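AcrH (PDB 3WXX) probably acts as the chaperone of the type III secretion translocator AopB, holding it in a soluble complex before the translocon is assembled. Local coordinates at residues 20-23 with 24-27; 42-45 with 46-49; 29-32 with 33-37. The protein carries 1 engineered substitution. All coordinates share one frame; numbering follows the deposited sequence.

Contact 1 of 3, residues 20-23 with 24-27; sequences DVST and DTLE
S22 OG receives two bonds from T25 at the start of helix 23-38. The hydroxyl of T25 donates through OG1 to S22 OG at 2.6 Å, and the amide of the same residue, T25 N, reaches S22 OG at 3.1 Å. S22 is therefore the N-cap: its side chain takes up an amide of the first helical turn that has no carbonyl four residues back within the helix. What places the oxygen there is the first torsion of S22, chi1 48°, which sets OG between the backbone N and the carbonyl carbon and turns it over the third residue of the helix. The carbonyl of S22 works alongside: L26 N bonds to S22 O at 3.2 Å, while T25 N makes a weak bond to that same oxygen. One residue further, E27 N donates to T23 O at 3.0 Å and the regular alpha-helical pattern is under way. An apolar contact straddles the cap, V21 CG1 lying 3.8 Å from L26 CD1 with the two side chains crossing at about a right angle. These are the residues just before the N-cap and four after it, the positions of a hydrophobic staple. V21 also packs on L28 of the chain of AopB. E27 is held from outside, by a salt bridge to R61 and by M10 N of the chain of AopB. On the upstream side D20, with positive phi, is the C-prime residue of the Schellman motif that ends helix 15-18; the few residues after it carry the chain to the capped start of helix 23-38.

Contact 2 of 3, residues 42-45 with 46-49; sequences HDEA and HKIF
K47 NZ is drawn to two carboxylates at neighbouring positions of helix 42-55. D43 OD2 makes the stronger salt bridge, a hydrogen bond of 2.9 Å to K47 NZ that arrives nearly along the carboxylate C-O axis. The second ion pair, K47 NZ to E44 OE1, is long at 4.0 Å, and E44 has a firmer partner through OE2 in R29 of the chain of AopB. Together D43, E44 and K47 form a small charged network in which the lysine lies between acids three and four residues before it. It gets there by running back along the helix: with CG set beside its own backbone N (chi1 -75°), the aliphatic chain passes the carbonyl of D43, CG standing 3.7 Å from D43 O. D43 has CG anti to its N (chi1 -158°), which carries OD2 toward the following turn, where it meets the ammonium. Beneath the charges the backbone is regular alpha helix. H46 N bonds to H42 O at 2.7 Å, and F49 N to A45 O at 2.9 Å, the latter almost straight at the hydrogen (174°). F49 also lays ring atom CD2 3.3 Å from A45 O, an oblique approach. I48 folds over the carbonyl of E44, its CG1 3.5 Å from E44 O. At the first turn H42 NE2 is hydrogen-bonded to G1 N of the chain of AopB. The charged face borders that chain, while I48 and A45 meet helix 23-38 on one side and H46, with A45 again, packs on helix 60-72.

Contact 3 of 3, residues 29-32 with 33-37; sequences LYTL and GFNQY
Five successive i to i+4 bonds, from G33 N to L29 O, through F34 N to Y30 O at 2.7 Å, and on to Y37 N to G33 O, make residues 29-37 an unbroken run of alpha helix within helix 23-38, part of an all-helical fold consistent with the tetratricopeptide-repeat type of translocator chaperones. Y30 and F34 share the face that meets AopB. CB of F34 sits over one face of the Y30 ring toward its rim, 4.2 Å from Y30 CE2, and the two side chains cross at a slant. Having CG anti to the backbone N (chi1 175°) swings the Y30 ring toward F34, and its OH is tied to P7 O of the chain of AopB; R61 adds a cation-pi contact to the same ring. T31 and N35 run side by side, methyl CG2 3.6 Å from N35 ND2, and T31 OG1 is hydrogen-bonded to E27 O one turn earlier. On another flank L32 and Q36 also point the same way, beside helix 42-55. There the Q36 chain bends at chi2 (-67°), and its CG rests 4.0 Å from L32 CD1.

How the contacts relate
Contact 1 spans the loop and first turn of helix 23-38, and contact 3 follows on the same helix, with centres 14 Å apart. Contact 2 is on the next helix, 42-55, and packs against contact 3 at a centre distance of 8 Å: I48 CD1 approaches L32 CG at 3.6 Å, and I48 CG2 lies 3.6 Å from G33 CA. Contacts 1 and 2 do not touch, their nearest atoms being about 7 Å apart. The chain of AopB borders all three. Y58, a magnesium ligand in a crystal structure of this protein though no magnesium is bound to this chain here, has its side chain about 10 Å from that of L26 in contact 1, whereas contacts 2 and 3 lie away from that site.

Contact 1 of 3, residues 20-23 with 24-27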
loop_
_atom_site.group_PDB
_atom_site.type_symbol
_atom_site.label_atom_id
_atom_site.label_comp_id
_atom_site.label_asym_id
_atom_site.label_seq_id
_atom_site.Cartn_x
_atom_site.Cartn_y
_atom_site.Cartn_z
ATOM N N ASP A 20 -17.971 -10.667 -4.517
ATOM C CA ASP A 20 -19.009 -10.597 -3.485
ATOM C C ASP A 20 -18.478 -11.117 -2.159
ATOM O O ASP A 20 -18.935 -12.143 -1.661
ATOM C CB ASP A 20 -20.261 -11.363 -3.914
ATOM C CG ASP A 20 -21.171 -10.536 -4.809
ATOM O OD1 ASP A 20 -21.714 -9.516 -4.317
ATOM O OD2 ASP A 20 -21.364 -10.915 -5.996
ATOM N N VAL A 21 -17.492 -10.415 -1.603
ATOM C CA VAL A 21 -17.014 -10.689 -0.248
ATOM C C VAL A 21 -17.676 -9.700 0.712
ATOM O O VAL A 21 -17.649 -8.507 0.476
ATOM C CB VAL A 21 -15.491 -10.597 -0.164
ATOM C CG1 VAL A 21 -15.044 -10.676 1.272
ATOM C CG2 VAL A 21 -14.860 -11.714 -0.950
ATOM N N SER A 22 -18.311 -10.201 1.763
ATOM C CA SER A 22 -19.108 -9.343 2.663
ATOM C C SER A 22 -18.226 -8.502 3.565
ATOM O O SER A 22 -17.074 -8.845 3.795
ATOM C CB SER A 22 -20.040 -10.201 3.534
ATOM O OG SER A 22 -19.340 -11.287 4.122
ATOM N N THR A 23 -18.801 -7.449 4.136
ATOM C CA THR A 23 -18.103 -6.643 5.142
ATOM C C THR A 23 -17.743 -7.495 6.357
ATOM O O THR A 23 -16.691 -7.320 6.971
ATOM C CB THR A 23 -18.955 -5.450 5.618
ATOM O OG1 THR A 23 -19.489 -4.769 4.479
ATOM C CG2 THR A 23 -18.117 -4.470 6.430
ATOM N N ASP A 24 -18.609 -8.443 6.679
ATOM C CA ASP A 24 -18.417 -9.247 7.859
ATOM C C ASP A 24 -17.424 -10.376 7.639
ATOM O O ASP A 24 -16.793 -10.821 8.601
ATOM C CB ASP A 24 -19.769 -9.764 8.387
ATOM C CG ASP A 24 -20.625 -8.646 9.010
ATOM O OD1 ASP A 24 -20.128 -7.932 9.908
ATOM O OD2 ASP A 24 -21.796 -8.482 8.608
ATOM N N THR A 25 -17.278 -10.882 6.419
ATOM C CA THR A 25 -16.219 -11.881 6.197
ATOM C C THR A 25 -14.836 -11.216 6.272
ATOM O O THR A 25 -13.862 -11.787 6.800
ATOM C CB THR A 25 -16.343 -12.606 4.849
ATOM O OG1 THR A 25 -17.667 -13.132 4.688
ATOM C CG2 THR A 25 -15.351 -13.755 4.786
ATOM N N LEU A 26 -14.758 -10.002 5.734
ATOM C CA LEU A 26 -13.511 -9.245 5.710
ATOM C C LEU A 26 -13.111 -8.901 7.135
ATOM O O LEU A 26 -11.944 -9.046 7.523
ATOM C CB LEU A 26 -13.702 -7.975 4.903
ATOM C CG LEU A 26 -12.606 -7.578 3.932
ATOM C CD1 LEU A 26 -12.269 -8.680 2.943
ATOM C CD2 LEU A 26 -13.066 -6.357 3.173
ATOM N N GLU A 27 -14.101 -8.500 7.928
ATOM C CA GLU A 27 -13.867 -8.231 9.342
ATOM C C GLU A 27 -13.389 -9.414 10.106
ATOM O O GLU A 27 -12.650 -9.258 11.076
ATOM C CB GLU A 27 -15.101 -7.693 10.015
ATOM C CG GLU A 27 -15.178 -6.190 9.918
ATOM C CD GLU A 27 -14.105 -5.529 10.747
ATOM O OE1 GLU A 27 -13.633 -6.139 11.739
ATOM O OE2 GLU A 27 -13.764 -4.400 10.382
#

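Contact 2 of 3, residues 42-45 with 46-49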
loop_
_atom_site.group_PDB
_atom_site.type_symbol
_atom_site.label_atom_id
_atom_site.label_comp_id
_atom_site.label_asym_id
_atom_site.label_seq_id
_atom_site.Cartn_x
_atom_site.Cartn_y
_atom_site.Cartn_z
ATOM N N HIS A 42 4.039 -12.815 13.796
ATOM C CA HIS A 42 4.123 -11.670 12.891
ATOM C C HIS A 42 4.167 -12.022 11.437
ATOM O O HIS A 42 3.562 -11.339 10.598
ATOM C CB HIS A 42 5.361 -10.872 13.197
ATOM C CG HIS A 42 5.360 -10.308 14.563
ATOM N ND1 HIS A 42 6.430 -10.428 15.412
ATOM C CD2 HIS A 42 4.405 -9.649 15.249
ATOM C CE1 HIS A 42 6.148 -9.829 16.556
ATOM N NE2 HIS A 42 4.920 -9.359 16.486
ATOM N N ASP A 43 4.879 -13.094 11.138
ATOM C CA ASP A 43 5.004 -13.558 9.776
ATOM C C ASP A 43 3.647 -14.008 9.217
ATOM O O ASP A 43 3.291 -13.684 8.091
ATOM C CB ASP A 43 6.005 -14.704 9.731
ATOM C CG ASP A 43 6.570 -14.891 8.393
ATOM O OD1 ASP A 43 7.513 -14.133 8.064
ATOM O OD2 ASP A 43 6.027 -15.764 7.674
ATOM N N GLU A 44 2.883 -14.715 10.041
ATOM C CA GLU A 44 1.569 -15.182 9.660
ATOM C C GLU A 44 0.597 -14.001 9.580
ATOM O O GLU A 44 -0.248 -13.946 8.681
ATOM C CB GLU A 44 1.097 -16.243 10.671
ATOM C CG GLU A 44 -0.294 -16.851 10.431
ATOM C CD GLU A 44 -0.404 -17.686 9.160
ATOM O OE1 GLU A 44 0.645 -18.030 8.532
ATOM O OE2 GLU A 44 -1.561 -17.985 8.786
ATOM N N ALA A 45 0.705 -13.071 10.527
ATOM C CA ALA A 45 -0.112 -11.850 10.501
ATOM C C ALA A 45 0.191 -11.044 9.224
ATOM O O ALA A 45 -0.737 -10.582 8.551
ATOM C CB ALA A 45 0.115 -11.005 11.735
ATOM N N HIS A 46 1.474 -10.914 8.887
ATOM C CA HIS A 46 1.847 -10.271 7.637
ATOM C C HIS A 46 1.106 -10.858 6.441
ATOM O O HIS A 46 0.556 -10.123 5.648
ATOM C CB HIS A 46 3.344 -10.321 7.418
ATOM C CG HIS A 46 3.795 -9.544 6.227
ATOM N ND1 HIS A 46 4.223 -10.149 5.074
ATOM C CD2 HIS A 46 3.846 -8.217 5.993
ATOM C CE1 HIS A 46 4.527 -9.230 4.185
ATOM N NE2 HIS A 46 4.323 -8.046 4.722
ATOM N N LYS A 47 1.067 -12.178 6.320
ATOM C CA LYS A 47 0.384 -12.820 5.194
ATOM C C LYS A 47 -1.092 -12.487 5.160
ATOM O O LYS A 47 -1.672 -12.325 4.073
ATOM C CB LYS A 47 0.561 -14.341 5.235
ATOM C CG LYS A 47 1.948 -14.817 4.802
ATOM C CD LYS A 47 2.249 -16.238 5.271
ATOM C CE LYS A 47 3.747 -16.473 5.452
ATOM N NZ LYS A 47 4.009 -17.457 6.541
ATOM N N ILE A 48 -1.711 -12.408 6.334
ATOM C CA ILE A 48 -3.129 -12.058 6.427
ATOM C C ILE A 48 -3.355 -10.628 5.970
ATOM O O ILE A 48 -4.162 -10.364 5.063
ATOM C CB ILE A 48 -3.683 -12.294 7.846
ATOM C CG1 ILE A 48 -3.719 -13.791 8.135
ATOM C CG2 ILE A 48 -5.102 -11.749 8.012
ATOM C CD1 ILE A 48 -3.765 -14.107 9.605
ATOM N N PHE A 49 -2.587 -9.706 6.516
ATOM C CA PHE A 49 -2.708 -8.325 6.056
ATOM C C PHE A 49 -2.407 -8.134 4.553
ATOM O O PHE A 49 -3.031 -7.280 3.903
ATOM C CB PHE A 49 -1.912 -7.392 6.947
ATOM C CG PHE A 49 -2.595 -7.143 8.252
ATOM C CD1 PHE A 49 -3.724 -6.348 8.299
ATOM C CD2 PHE A 49 -2.155 -7.733 9.402
ATOM C CE1 PHE A 49 -4.401 -6.144 9.474
ATOM C CE2 PHE A 49 -2.822 -7.526 10.594
ATOM C CZ PHE A 49 -3.950 -6.738 10.626
#

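Contact 3 of 3, residues 29-32 with 33-37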
loop_
_atom_site.group_PDB
_atom_site.type_symbol
_atom_site.label_atom_id
_atom_site.label_comp_id
_atom_site.label_asym_id
_atom_site.label_seq_id
_atom_site.Cartn_x
_atom_site.Cartn_y
_atom_site.Cartn_z
ATOM N N LEU A 29 -11.545 -11.819 8.862
ATOM C CA LEU A 29 -10.151 -11.912 8.478
ATOM C C LEU A 29 -9.275 -10.830 9.133
ATOM O O LEU A 29 -8.118 -11.102 9.457
ATOM C CB LEU A 29 -10.058 -11.846 6.966
ATOM C CG LEU A 29 -8.710 -12.046 6.323
ATOM C CD1 LEU A 29 -8.087 -13.357 6.731
ATOM C CD2 LEU A 29 -8.916 -12.013 4.821
ATOM N N TYR A 30 -9.812 -9.623 9.333
ATOM C CA TYR A 30 -9.068 -8.591 10.047
ATOM C C TYR A 30 -8.815 -9.079 11.455
ATOM O O TYR A 30 -7.697 -8.992 11.953
ATOM C CB TYR A 30 -9.800 -7.242 10.080
ATOM C CG TYR A 30 -9.094 -6.191 10.922
ATOM C CD1 TYR A 30 -7.921 -5.579 10.474
ATOM C CD2 TYR A 30 -9.562 -5.833 12.170
ATOM C CE1 TYR A 30 -7.255 -4.648 11.246
ATOM C CE2 TYR A 30 -8.887 -4.908 12.959
ATOM C CZ TYR A 30 -7.743 -4.314 12.487
ATOM O OH TYR A 30 -7.081 -3.379 13.260
ATOM N N THR A 31 -9.855 -9.617 12.094
ATOM C CA THR A 31 -9.747 -10.127 13.472
ATOM C C THR A 31 -8.643 -11.186 13.584
ATOM O O THR A 31 -7.750 -11.095 14.448
ATOM C CB THR A 31 -11.056 -10.740 13.961
ATOM O OG1 THR A 31 -12.118 -9.823 13.767
ATOM C CG2 THR A 31 -10.990 -11.045 15.436
ATOM N N LEU A 32 -8.653 -12.134 12.668
ATOM C CA LEU A 32 -7.607 -13.140 12.651
ATOM C C LEU A 32 -6.227 -12.495 12.580
ATOM O O LEU A 32 -5.353 -12.795 13.402
ATOM C CB LEU A 32 -7.796 -14.090 11.474
ATOM C CG LEU A 32 -6.756 -15.223 11.352
ATOM C CD1 LEU A 32 -6.678 -16.054 12.625
ATOM C CD2 LEU A 32 -7.077 -16.102 10.144
ATOM N N GLY A 33 -6.043 -11.588 11.616
ATOM C CA GLY A 33 -4.779 -10.861 11.478
ATOM C C GLY A 33 -4.402 -10.059 12.723
ATOM O O GLY A 33 -3.234 -10.119 13.198
ATOM N N PHE A 34 -5.387 -9.343 13.271
ATOM C CA PHE A 34 -5.175 -8.595 14.496
ATOM C C PHE A 34 -4.769 -9.474 15.714
ATOM O O PHE A 34 -3.918 -9.072 16.533
ATOM C CB PHE A 34 -6.463 -7.859 14.811
ATOM C CG PHE A 34 -6.472 -7.199 16.129
ATOM C CD1 PHE A 34 -6.832 -7.902 17.242
ATOM C CD2 PHE A 34 -6.148 -5.862 16.252
ATOM C CE1 PHE A 34 -6.874 -7.282 18.473
ATOM C CE2 PHE A 34 -6.191 -5.227 17.481
ATOM C CZ PHE A 34 -6.563 -5.945 18.599
ATOM N N ASN A 35 -5.404 -10.642 15.875
ATOM C CA ASN A 35 -5.022 -11.531 16.969
ATOM C C ASN A 35 -3.628 -12.093 16.719
ATOM O O ASN A 35 -2.772 -12.072 17.612
ATOM C CB ASN A 35 -5.992 -12.686 17.150
ATOM C CG ASN A 35 -7.357 -12.229 17.557
ATOM O OD1 ASN A 35 -7.513 -11.208 18.185
ATOM N ND2 ASN A 35 -8.374 -12.940 17.087
ATOM N N GLN A 36 -3.394 -12.595 15.514
ATOM C CA GLN A 36 -2.087 -13.139 15.212
ATOM C C GLN A 36 -0.952 -12.143 15.475
ATOM O O GLN A 36 0.132 -12.511 15.936
ATOM C CB GLN A 36 -2.042 -13.634 13.768
ATOM C CG GLN A 36 -2.960 -14.816 13.508
ATOM C CD GLN A 36 -2.493 -16.057 14.244
ATOM O OE1 GLN A 36 -2.504 -16.093 15.481
ATOM N NE2 GLN A 36 -2.058 -17.068 13.495
ATOM N N TYR A 37 -1.194 -10.874 15.151
ATOM C CA TYR A 37 -0.167 -9.867 15.354
ATOM C C TYR A 37 0.086 -9.761 16.843
ATOM O O TYR A 37 1.238 -9.763 17.273
ATOM C CB TYR A 37 -0.590 -8.523 14.755
ATOM C CG TYR A 37 0.229 -7.347 15.195
ATOM C CD1 TYR A 37 1.500 -7.160 14.713
ATOM C CD2 TYR A 37 -0.263 -6.424 16.102
ATOM C CE1 TYR A 37 2.273 -6.098 15.112
ATOM C CE2 TYR A 37 0.512 -5.342 16.506
ATOM C CZ TYR A 37 1.778 -5.176 16.005
ATOM O OH TYR A 37 2.563 -4.093 16.375
#